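Local coordinates for myosin regulatory light chain (Physarum polycephalum, PDB 2BL0), which binds a calcium ion in one of its EF-hand loops and serves as the regulatory light chain of a slime-mould myosin II, at residues T30-F35 and A42-M47; A104-N107 and K113-E116. One frame throughout, in Å; residues are numbered along the deposited sequence.

Interaction 1 (T30-F35 and A42-M47)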
loop_
_atom_site.group_PDB
_atom_site.type_symbol
_atom_site.label_atom_id
_atom_site.label_comp_id
_atom_site.label_asym_id
_atom_site.label_seq_id
_atom_site.Cartn_x
_atom_site.Cartn_y
_atom_site.Cartn_z
ATOM N N THR C 30 -18.719 -16.508 -34.704
ATOM C CA THR C 30 -18.572 -17.899 -34.276
ATOM C C THR C 30 -18.115 -18.006 -32.834
ATOM O O THR C 30 -18.630 -18.815 -32.075
ATOM C CB THR C 30 -17.591 -18.608 -35.217
ATOM O OG1 THR C 30 -18.168 -18.673 -36.524
ATOM C CG2 THR C 30 -17.399 -20.056 -34.839
ATOM N N VAL C 31 -17.166 -17.148 -32.442
ATOM C CA VAL C 31 -16.690 -17.117 -31.068
ATOM C C VAL C 31 -17.821 -16.808 -30.071
ATOM O O VAL C 31 -17.963 -17.472 -29.024
ATOM C CB VAL C 31 -15.529 -16.076 -30.927
ATOM C CG1 VAL C 31 -15.212 -15.838 -29.487
ATOM C CG2 VAL C 31 -14.296 -16.587 -31.671
ATOM N N LEU C 32 -18.637 -15.809 -30.386
ATOM C CA LEU C 32 -19.746 -15.453 -29.510
ATOM C C LEU C 32 -20.729 -16.621 -29.365
ATOM O O LEU C 32 -21.216 -16.898 -28.266
ATOM C CB LEU C 32 -20.452 -14.184 -30.020
ATOM C CG LEU C 32 -19.604 -12.921 -29.928
ATOM C CD1 LEU C 32 -20.219 -11.797 -30.740
ATOM C CD2 LEU C 32 -19.422 -12.508 -28.472
ATOM N N LYS C 33 -20.969 -17.341 -30.448
ATOM C CA LYS C 33 -21.855 -18.518 -30.392
ATOM C C LYS C 33 -21.237 -19.621 -29.552
ATOM O O LYS C 33 -21.929 -20.263 -28.760
ATOM C CB LYS C 33 -22.174 -19.018 -31.787
ATOM C CG LYS C 33 -23.057 -18.047 -32.543
ATOM C CD LYS C 33 -23.352 -18.511 -33.936
ATOM C CE LYS C 33 -24.301 -17.539 -34.634
ATOM N NZ LYS C 33 -24.474 -17.874 -36.073
ATOM N N GLN C 34 -19.930 -19.834 -29.719
ATOM C CA GLN C 34 -19.225 -20.882 -28.975
ATOM C C GLN C 34 -19.396 -20.660 -27.481
ATOM O O GLN C 34 -19.749 -21.582 -26.730
ATOM C CB GLN C 34 -17.725 -20.909 -29.311
ATOM C CG GLN C 34 -17.329 -21.409 -30.693
ATOM C CD GLN C 34 -15.820 -21.268 -30.958
ATOM O OE1 GLN C 34 -15.163 -20.458 -30.322
ATOM N NE2 GLN C 34 -15.285 -22.051 -31.912
ATOM N N PHE C 35 -19.168 -19.424 -27.035
ATOM C CA PHE C 35 -19.138 -19.132 -25.601
ATOM C C PHE C 35 -20.514 -18.689 -25.041
ATOM O O PHE C 35 -20.651 -18.427 -23.850
ATOM C CB PHE C 35 -18.064 -18.072 -25.313
ATOM C CG PHE C 35 -16.653 -18.586 -25.415
ATOM C CD1 PHE C 35 -15.991 -18.567 -26.630
ATOM C CD2 PHE C 35 -15.989 -19.108 -24.286
ATOM C CE1 PHE C 35 -14.715 -19.050 -26.748
ATOM C CE2 PHE C 35 -14.683 -19.566 -24.395
ATOM C CZ PHE C 35 -14.041 -19.541 -25.613
ATOM N N ALA C 42 -26.170 -3.918 -33.420
ATOM C CA ALA C 42 -25.464 -2.651 -33.204
ATOM C C ALA C 42 -24.311 -2.817 -32.231
ATOM O O ALA C 42 -23.242 -2.275 -32.450
ATOM C CB ALA C 42 -26.409 -1.563 -32.700
ATOM N N ALA C 43 -24.551 -3.541 -31.144
ATOM C CA ALA C 43 -23.503 -3.808 -30.171
ATOM C C ALA C 43 -22.390 -4.685 -30.756
ATOM O O ALA C 43 -21.251 -4.517 -30.376
ATOM C CB ALA C 43 -24.092 -4.434 -28.900
ATOM N N PHE C 44 -22.709 -5.591 -31.684
ATOM C CA PHE C 44 -21.682 -6.414 -32.336
ATOM C C PHE C 44 -20.754 -5.571 -33.187
ATOM O O PHE C 44 -19.537 -5.685 -33.098
ATOM C CB PHE C 44 -22.288 -7.517 -33.213
ATOM C CG PHE C 44 -21.259 -8.308 -33.974
ATOM C CD1 PHE C 44 -20.595 -9.363 -33.364
ATOM C CD2 PHE C 44 -20.908 -7.960 -35.273
ATOM C CE1 PHE C 44 -19.639 -10.077 -34.042
ATOM C CE2 PHE C 44 -19.936 -8.660 -35.958
ATOM C CZ PHE C 44 -19.297 -9.730 -35.338
ATOM N N ASN C 45 -21.316 -4.724 -34.040
ATOM C CA ASN C 45 -20.483 -3.865 -34.865
ATOM C C ASN C 45 -19.631 -2.955 -34.004
ATOM O O ASN C 45 -18.457 -2.744 -34.307
ATOM C CB ASN C 45 -21.333 -3.031 -35.842
ATOM C CG ASN C 45 -21.946 -3.875 -36.928
ATOM O OD1 ASN C 45 -21.381 -4.897 -37.324
ATOM N ND2 ASN C 45 -23.120 -3.472 -37.408
ATOM N N GLU C 46 -20.210 -2.453 -32.912
ATOM C CA GLU C 46 -19.484 -1.585 -31.972
ATOM C C GLU C 46 -18.306 -2.332 -31.351
ATOM O O GLU C 46 -17.200 -1.811 -31.298
ATOM C CB GLU C 46 -20.437 -1.101 -30.874
ATOM C CG GLU C 46 -19.840 -0.339 -29.703
ATOM C CD GLU C 46 -20.907 0.016 -28.671
ATOM O OE1 GLU C 46 -21.551 -0.907 -28.106
ATOM O OE2 GLU C 46 -21.128 1.219 -28.438
ATOM N N MET C 47 -18.536 -3.562 -30.907
ATOM C CA MET C 47 -17.477 -4.309 -30.223
ATOM C C MET C 47 -16.376 -4.682 -31.218
ATOM O O MET C 47 -15.196 -4.643 -30.880
ATOM C CB MET C 47 -18.015 -5.522 -29.451
ATOM C CG MET C 47 -18.085 -6.865 -30.220
ATOM S SD MET C 47 -18.842 -8.176 -29.252
ATOM C CE MET C 47 -17.520 -8.693 -28.304
#
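Leu32 and Phe44 mark the closest backbone approach between 30-35 and 42-47, with their CA atoms 9.7 Å apart, so the two helical segments meet through side chains alone. Each keeps its own helical pattern, as in the bond from Met47 N to Ala43 O (2.9 Å). One methyl of Leu32 carries the contact. Its CD1 comes in at the edge of the Phe44 ring, in the ring plane, lying 3.6 Å from Phe44 CD1 and 3.8 Å from Phe44 CE1. Phe44 has CG anti to the backbone N (chi1 176°), which carries its ring across to helix 25-35 with that edge presented to the leucine. The same methyl also lies 4.1 Å from Met47 SD, a looser contact one helical turn further along; the methionine chain bends at its last torsion, chi3 -82°. All three side chains are buried, and the contact is wholly apolar. Val39, in the linker between the helices, touches each of them, while Leu28 adds to the packing from helix 25-35. The segments thus join the exiting helix of the first EF-hand to helix 41-51, which leads into the calcium loop at Asp52; Met47 also packs against the chain of another protein.

Interaction 2 (A104-N107 and K113-E116); sequences ALLN and KPHE
In the second EF-hand pair, where helix 98-107 ends and a short linker leads to helix 114-124, Leu106 meets the first turn of the later helix at Lys113 and Pro114. The backbones come near each other here, Leu106 CA lying 6.7 Å from Lys113 CA. Leu106 sets CG anti to its carbonyl carbon (chi1 -81°), and although its CB bond does not point at the other segment, the end of the chain closes in. Its CD1 methyl rests 3.7 Å from Pro114 N and 3.9 Å from Pro114 CD, and it also lies 3.9 Å from Lys113 C. It therefore packs on the peptide junction as well as on the proline ring. Lys113 occupies the N-cap position, and Lys113 N donates to Glu116 OE1 at 2.9 Å, nearly straight at 171°. This is one half of a capping box, the bond from the N-cap amide to the N3 side chain. The oxygen receives it from its anti side, 29° out of the carboxylate plane; outside the two segments, it also pairs with a basic side chain of another protein chain. Between the segments the contact is packing alone, while the polar bond stays within the turn, where the helix start would probably stabilise the carboxylate.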
loop_
_atom_site.group_PDB
_atom_site.type_symbol
_atom_site.label_atom_id
_atom_site.label_comp_id
_atom_site.label_asym_id
_atom_site.label_seq_id
_atom_site.Cartn_x
_atom_site.Cartn_y
_atom_site.Cartn_z
ATOM N N ALA C 104 -12.455 2.788 5.213
ATOM C CA ALA C 104 -11.237 2.521 4.428
ATOM C C ALA C 104 -11.372 2.853 2.937
ATOM O O ALA C 104 -10.571 3.588 2.381
ATOM C CB ALA C 104 -10.812 1.073 4.579
ATOM N N LEU C 105 -12.386 2.304 2.284
ATOM C CA LEU C 105 -12.506 2.462 0.821
ATOM C C LEU C 105 -12.963 3.869 0.425
ATOM O O LEU C 105 -12.766 4.292 -0.704
ATOM C CB LEU C 105 -13.482 1.431 0.256
ATOM C CG LEU C 105 -13.078 -0.028 0.455
ATOM C CD1 LEU C 105 -13.976 -0.945 -0.390
ATOM C CD2 LEU C 105 -11.614 -0.258 0.105
ATOM N N LEU C 106 -13.615 4.572 1.346
ATOM C CA LEU C 106 -14.124 5.924 1.078
ATOM C C LEU C 106 -13.123 7.011 1.451
ATOM O O LEU C 106 -13.243 8.137 0.992
ATOM C CB LEU C 106 -15.449 6.178 1.815
ATOM C CG LEU C 106 -16.720 5.606 1.151
ATOM C CD1 LEU C 106 -17.107 6.424 -0.075
ATOM C CD2 LEU C 106 -16.600 4.126 0.742
ATOM N N ASN C 107 -12.156 6.698 2.303
ATOM C CA ASN C 107 -11.254 7.742 2.813
ATOM C C ASN C 107 -9.794 7.592 2.372
ATOM O O ASN C 107 -9.059 8.590 2.297
ATOM C CB ASN C 107 -11.308 7.826 4.353
ATOM C CG ASN C 107 -12.723 8.105 4.908
ATOM O OD1 ASN C 107 -13.001 7.794 6.069
ATOM N ND2 ASN C 107 -13.586 8.722 4.110
ATOM N N LYS C 113 -16.512 6.686 -4.647
ATOM C CA LYS C 113 -17.714 7.482 -4.386
ATOM C C LYS C 113 -18.731 6.629 -3.600
ATOM O O LYS C 113 -18.720 5.412 -3.720
ATOM C CB LYS C 113 -18.338 7.939 -5.703
ATOM C CG LYS C 113 -17.367 8.590 -6.672
ATOM C CD LYS C 113 -18.096 9.398 -7.740
ATOM C CE LYS C 113 -17.896 8.834 -9.131
ATOM N NZ LYS C 113 -18.596 9.668 -10.158
ATOM N N PRO C 114 -19.581 7.242 -2.763
ATOM C CA PRO C 114 -20.715 6.531 -2.128
ATOM C C PRO C 114 -21.625 5.636 -3.031
ATOM O O PRO C 114 -22.065 4.546 -2.530
ATOM C CB PRO C 114 -21.567 7.670 -1.524
ATOM C CG PRO C 114 -20.637 8.820 -1.365
ATOM C CD PRO C 114 -19.449 8.621 -2.257
ATOM N N HIS C 115 -21.849 6.074 -4.292
ATOM C CA HIS C 115 -22.551 5.288 -5.341
ATOM C C HIS C 115 -21.752 4.100 -5.867
ATOM O O HIS C 115 -22.335 3.068 -6.187
ATOM C CB HIS C 115 -22.937 6.175 -6.536
ATOM N N GLU C 116 -20.441 4.256 -6.038
ATOM C CA GLU C 116 -19.618 3.099 -6.398
ATOM C C GLU C 116 -19.589 2.161 -5.197
ATOM O O GLU C 116 -19.713 0.953 -5.365
ATOM C CB GLU C 116 -18.188 3.500 -6.777
ATOM C CG GLU C 116 -18.054 4.360 -8.026
ATOM C CD GLU C 116 -16.653 4.933 -8.177
ATOM O OE1 GLU C 116 -16.028 5.238 -7.138
ATOM O OE2 GLU C 116 -16.173 5.064 -9.332
#

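How the interactions relate
Interactions 1 and 2 occupy corresponding places in the two EF-hand pairs: each joins a helix to the next one across a short linker. They lie on opposite sides of the chain's centre, with centres about 34 Å apart and nearest atoms about 20 Å apart, and do not touch. The 30-35 and 42-47 contact is core packing between buried side chains, in the pair that holds the bound calcium. The 104-107 and 113-116 contact lies at the surface, away from the calcium site, and sets a leucine methyl against the backbone and proline of a helix start. Neither has a hydrogen bond across its segments, but interaction 2 adds a capping bond within its later segment.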